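Local coordinates for protein galactonate dehydratase (Zobellia galactanivorans, PDB 5OLC) that is an enzyme of the enolase superfamily, with an Enolase_N-type N-terminal domain joined to a C-terminal TIM-barrel-type domain in an eight-chain assembly, at residues P124-V127 against G131-N134; L177-D182 against A212-R217. All coordinates share one frame; numbering follows the deposited sequence.

How the interactions relate
Followed from the N terminus, the chain first closes interaction 1, a short loop in which Pro124-Val127 and Gly131-Asn134 meet across only three intervening residues, joining helix 125-128 to the approach to strand 136-142. Interaction 2 opens later: between Leu177-Asp182 and Ala212-Arg217 lie 29 residues holding the rest of helix 179-193, strand 198-202 and the start of helix 209-219, so it closes a much wider loop between two successive outer helices of the barrel-type domain. The two are in series, neither nested nor crossed. Their centres lie about 39 Å apart on opposite sides of the chain's centre, and their nearest atoms stay about 28 Å from each other.

Interaction 1 (P124-V127 against G131-N134); sequences PVSV and GVKN
Val132 lays its CG2 methyl against the side chain of Ser126, reaching its CB at 3.7 Å, and the same methyl meets Val127 CG2 at 3.8 Å. This is the local closure of a helix-to-strand connection: the short helix 125-128 ends and the chain turns back over it before entering strand 136-142. Val132 CG1 lies anti to the backbone N (chi1 171°), which leaves CG2 anti to the carbonyl carbon and directed at the turn. Ser126 points its CB at the returning chain, while the Val127 and Val132 side chains cross obliquely, touching through their CG2 methyls.

Gly131 supplies the backbone tie, a bond spanning five residues back along the chain; at its backbone angles a side chain would collide with the carbonyl oxygen of the residue before. The backbone N of Ser126 is hydrogen-bonded to His317 ND1 of helix 309-321. The contact also borders a subunit interface: Val127 packs on Ile80 of the second subunit, and Lys133 NZ forms a salt bridge with Glu83 of that subunit.

The tie itself is moderately bent: Gly131 N donates to Ser126 O at 3.1 Å with an N-H...O angle of 145°, the nitrogen tilted 20° from the carbonyl plane, and the same N also makes a weak bond to Asn321 OD1.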
# COMPACT_ATOMS: atom_id res chain seq x y z
N PRO A 124 -15.42 -9.40 -43.43
CA PRO A 124 -16.21 -8.98 -42.26
C PRO A 124 -15.32 -8.26 -41.23
O PRO A 124 -14.08 -8.30 -41.34
CB PRO A 124 -16.80 -10.29 -41.73
CG PRO A 124 -15.89 -11.33 -42.21
CD PRO A 124 -15.32 -10.87 -43.52
N VAL A 125 -15.94 -7.55 -40.26
CA VAL A 125 -15.22 -6.79 -39.22
C VAL A 125 -14.41 -7.73 -38.30
O VAL A 125 -13.27 -7.40 -37.97
CB VAL A 125 -16.14 -5.81 -38.44
CG1 VAL A 125 -15.39 -5.09 -37.32
CG2 VAL A 125 -16.78 -4.80 -39.38
N SER A 126 -14.99 -8.90 -37.89
CA SER A 126 -14.31 -9.86 -37.00
C SER A 126 -12.97 -10.32 -37.54
O SER A 126 -11.98 -10.31 -36.81
CB SER A 126 -15.21 -11.04 -36.63
OG SER A 126 -16.17 -11.41 -37.60
N VAL A 127 -12.92 -10.65 -38.84
CA VAL A 127 -11.69 -11.06 -39.53
C VAL A 127 -10.71 -9.88 -39.57
O VAL A 127 -9.49 -10.07 -39.41
CB VAL A 127 -12.03 -11.65 -40.92
CG1 VAL A 127 -10.81 -11.71 -41.84
CG2 VAL A 127 -12.67 -13.03 -40.77
N GLY A 131 -9.38 -11.89 -36.42
CA GLY A 131 -9.82 -13.24 -36.74
C GLY A 131 -11.03 -13.72 -35.97
O GLY A 131 -11.21 -13.35 -34.81
N VAL A 132 -11.87 -14.52 -36.63
CA VAL A 132 -13.07 -15.11 -36.02
C VAL A 132 -12.60 -16.23 -35.09
O VAL A 132 -12.06 -17.26 -35.55
CB VAL A 132 -14.10 -15.62 -37.07
CG1 VAL A 132 -15.21 -16.43 -36.41
CG2 VAL A 132 -14.69 -14.47 -37.86
N LYS A 133 -12.72 -15.99 -33.78
CA LYS A 133 -12.32 -16.95 -32.75
C LYS A 133 -13.50 -17.84 -32.42
O LYS A 133 -13.32 -19.02 -32.11
CB LYS A 133 -11.84 -16.21 -31.50
CG LYS A 133 -10.35 -15.97 -31.46
CD LYS A 133 -9.93 -14.71 -32.15
CE LYS A 133 -8.60 -14.22 -31.65
NZ LYS A 133 -8.46 -12.76 -31.85
N ASN A 134 -14.72 -17.25 -32.51
CA ASN A 134 -16.00 -17.90 -32.21
C ASN A 134 -16.98 -17.66 -33.37
O ASN A 134 -17.56 -16.56 -33.47
CB ASN A 134 -16.57 -17.35 -30.89
CG ASN A 134 -15.56 -17.17 -29.78
OD1 ASN A 134 -15.41 -16.07 -29.22
ND2 ASN A 134 -14.86 -18.24 -29.41

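Interaction 2 (L177-D182 against A212-R217); sequences LGIEQD and AIELAR
Ile179 CG1 packs 4.1 Å from Leu215 CB on the buried side of this contact. The CA atoms of Ile179 and Leu215 are the nearest pair across the two segments, 5.6 Å apart. Leu215 has CG anti to its own N (chi1 171°), which carries CD1 past the isoleucine to the next turn of the facing helix, where it rests on Asp182 CB at 4.0 Å. On this buried side Leu215 also touches Ile186, one turn further along helix 179-193.

The two helices, 179-193 and 209-219, follow the neighbouring parallel strands 170-174 and 198-202, as expected of successive beta/alpha units in the TIM-barrel-type domain of this family. The contact thus joins the N-terminal end of one outer helix to the side of the next. Gly178 is the N-cap of the first helix, and its O accepts Asp182 N at 2.8 Å. Asp182 turns its carboxylate back over this helix start: Leu177 N donates to Asp182 OD1 at 3.2 Å, on the syn side and 17° out of the carboxylate plane. Asp182 OD2 is taken by Tyr207 OH and Gly176 N, so the buried acid is gripped at both oxygens, which probably helps to keep it ionised.

Toward solvent the contact changes in chemistry: where buried Leu215 and Asp182 pack carbon on carbon, here an exposed carboxylate lies along the isoleucine without a hydrogen bond to it. Glu214, extended beyond CG, runs at about a right angle to Ile179; its CG lies 3.9 Å from Ile179 CG2, and OE1 ends beside the isoleucine's methyls. Glu180 is exposed too, and its OE2 stays 6.6 Å from Glu214 OE2, a mild like-charge proximity that solvent would probably screen.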
# COMPACT_ATOMS: atom_id res chain seq x y z
N LEU A 177 -37.12 -2.90 -8.03
CA LEU A 177 -38.50 -2.73 -7.59
C LEU A 177 -38.65 -2.92 -6.06
O LEU A 177 -39.76 -2.82 -5.53
CB LEU A 177 -39.38 -3.74 -8.35
CG LEU A 177 -40.79 -3.31 -8.75
CD1 LEU A 177 -40.80 -1.97 -9.51
CD2 LEU A 177 -41.45 -4.38 -9.58
N GLY A 178 -37.53 -3.18 -5.38
CA GLY A 178 -37.47 -3.41 -3.94
C GLY A 178 -36.90 -4.79 -3.64
O GLY A 178 -37.25 -5.74 -4.34
N ILE A 179 -36.03 -4.90 -2.63
CA ILE A 179 -35.38 -6.16 -2.26
C ILE A 179 -36.41 -7.30 -2.10
O ILE A 179 -36.24 -8.33 -2.75
CB ILE A 179 -34.44 -6.00 -1.03
CG1 ILE A 179 -33.11 -5.35 -1.44
CG2 ILE A 179 -34.17 -7.32 -0.28
CD1 ILE A 179 -32.92 -4.04 -0.87
N GLU A 180 -37.49 -7.10 -1.33
CA GLU A 180 -38.51 -8.14 -1.14
C GLU A 180 -39.38 -8.39 -2.39
O GLU A 180 -39.85 -9.51 -2.58
CB GLU A 180 -39.37 -7.87 0.10
CG GLU A 180 -38.73 -8.36 1.39
CD GLU A 180 -38.48 -9.85 1.52
OE1 GLU A 180 -39.34 -10.65 1.10
OE2 GLU A 180 -37.42 -10.22 2.09
N GLN A 181 -39.56 -7.35 -3.23
CA GLN A 181 -40.35 -7.44 -4.47
C GLN A 181 -39.59 -8.24 -5.54
O GLN A 181 -40.19 -9.06 -6.24
CB GLN A 181 -40.70 -6.03 -4.98
CG GLN A 181 -41.58 -6.01 -6.23
CD GLN A 181 -43.05 -6.10 -5.93
OE1 GLN A 181 -43.62 -7.19 -5.79
NE2 GLN A 181 -43.71 -4.95 -5.88
N ASP A 182 -38.27 -7.98 -5.66
CA ASP A 182 -37.37 -8.64 -6.59
C ASP A 182 -37.23 -10.10 -6.25
O ASP A 182 -37.51 -10.93 -7.11
CB ASP A 182 -35.99 -7.94 -6.62
CG ASP A 182 -36.01 -6.52 -7.15
OD1 ASP A 182 -37.04 -6.12 -7.75
OD2 ASP A 182 -34.99 -5.83 -7.00
N ALA A 212 -27.72 -3.92 -1.99
CA ALA A 212 -27.16 -4.84 -2.98
C ALA A 212 -26.82 -6.20 -2.39
O ALA A 212 -27.24 -7.20 -2.97
CB ALA A 212 -25.95 -4.22 -3.65
N ILE A 213 -26.10 -6.26 -1.23
CA ILE A 213 -25.76 -7.54 -0.58
C ILE A 213 -27.00 -8.21 -0.00
O ILE A 213 -27.05 -9.43 0.04
CB ILE A 213 -24.60 -7.57 0.45
CG1 ILE A 213 -23.86 -6.25 0.57
CG2 ILE A 213 -23.65 -8.72 0.13
CD1 ILE A 213 -23.73 -5.81 1.96
N GLU A 214 -27.99 -7.41 0.43
CA GLU A 214 -29.26 -7.94 0.95
C GLU A 214 -29.91 -8.78 -0.17
O GLU A 214 -30.28 -9.93 0.07
CB GLU A 214 -30.19 -6.79 1.39
CG GLU A 214 -31.31 -7.24 2.32
CD GLU A 214 -32.12 -6.15 2.98
OE1 GLU A 214 -32.42 -5.12 2.33
OE2 GLU A 214 -32.46 -6.32 4.17
N LEU A 215 -29.94 -8.22 -1.40
CA LEU A 215 -30.50 -8.86 -2.59
C LEU A 215 -29.62 -10.00 -3.06
O LEU A 215 -30.16 -11.06 -3.37
CB LEU A 215 -30.70 -7.82 -3.71
CG LEU A 215 -31.09 -8.33 -5.12
CD1 LEU A 215 -32.46 -9.02 -5.13
CD2 LEU A 215 -31.10 -7.19 -6.10
N ALA A 216 -28.29 -9.79 -3.10
CA ALA A 216 -27.30 -10.79 -3.52
C ALA A 216 -27.39 -12.05 -2.65
O ALA A 216 -27.71 -13.11 -3.18
CB ALA A 216 -25.90 -10.19 -3.47
N ARG A 217 -27.20 -11.92 -1.31
CA ARG A 217 -27.27 -13.02 -0.33
C ARG A 217 -28.57 -13.81 -0.39
O ARG A 217 -28.56 -15.04 -0.26
CB ARG A 217 -27.06 -12.49 1.10
CG ARG A 217 -25.62 -12.11 1.44
CD ARG A 217 -25.47 -11.88 2.93
NE ARG A 217 -24.10 -11.50 3.29
CZ ARG A 217 -23.75 -10.31 3.77
NH1 ARG A 217 -24.66 -9.37 3.96
NH2 ARG A 217 -22.48 -10.06 4.07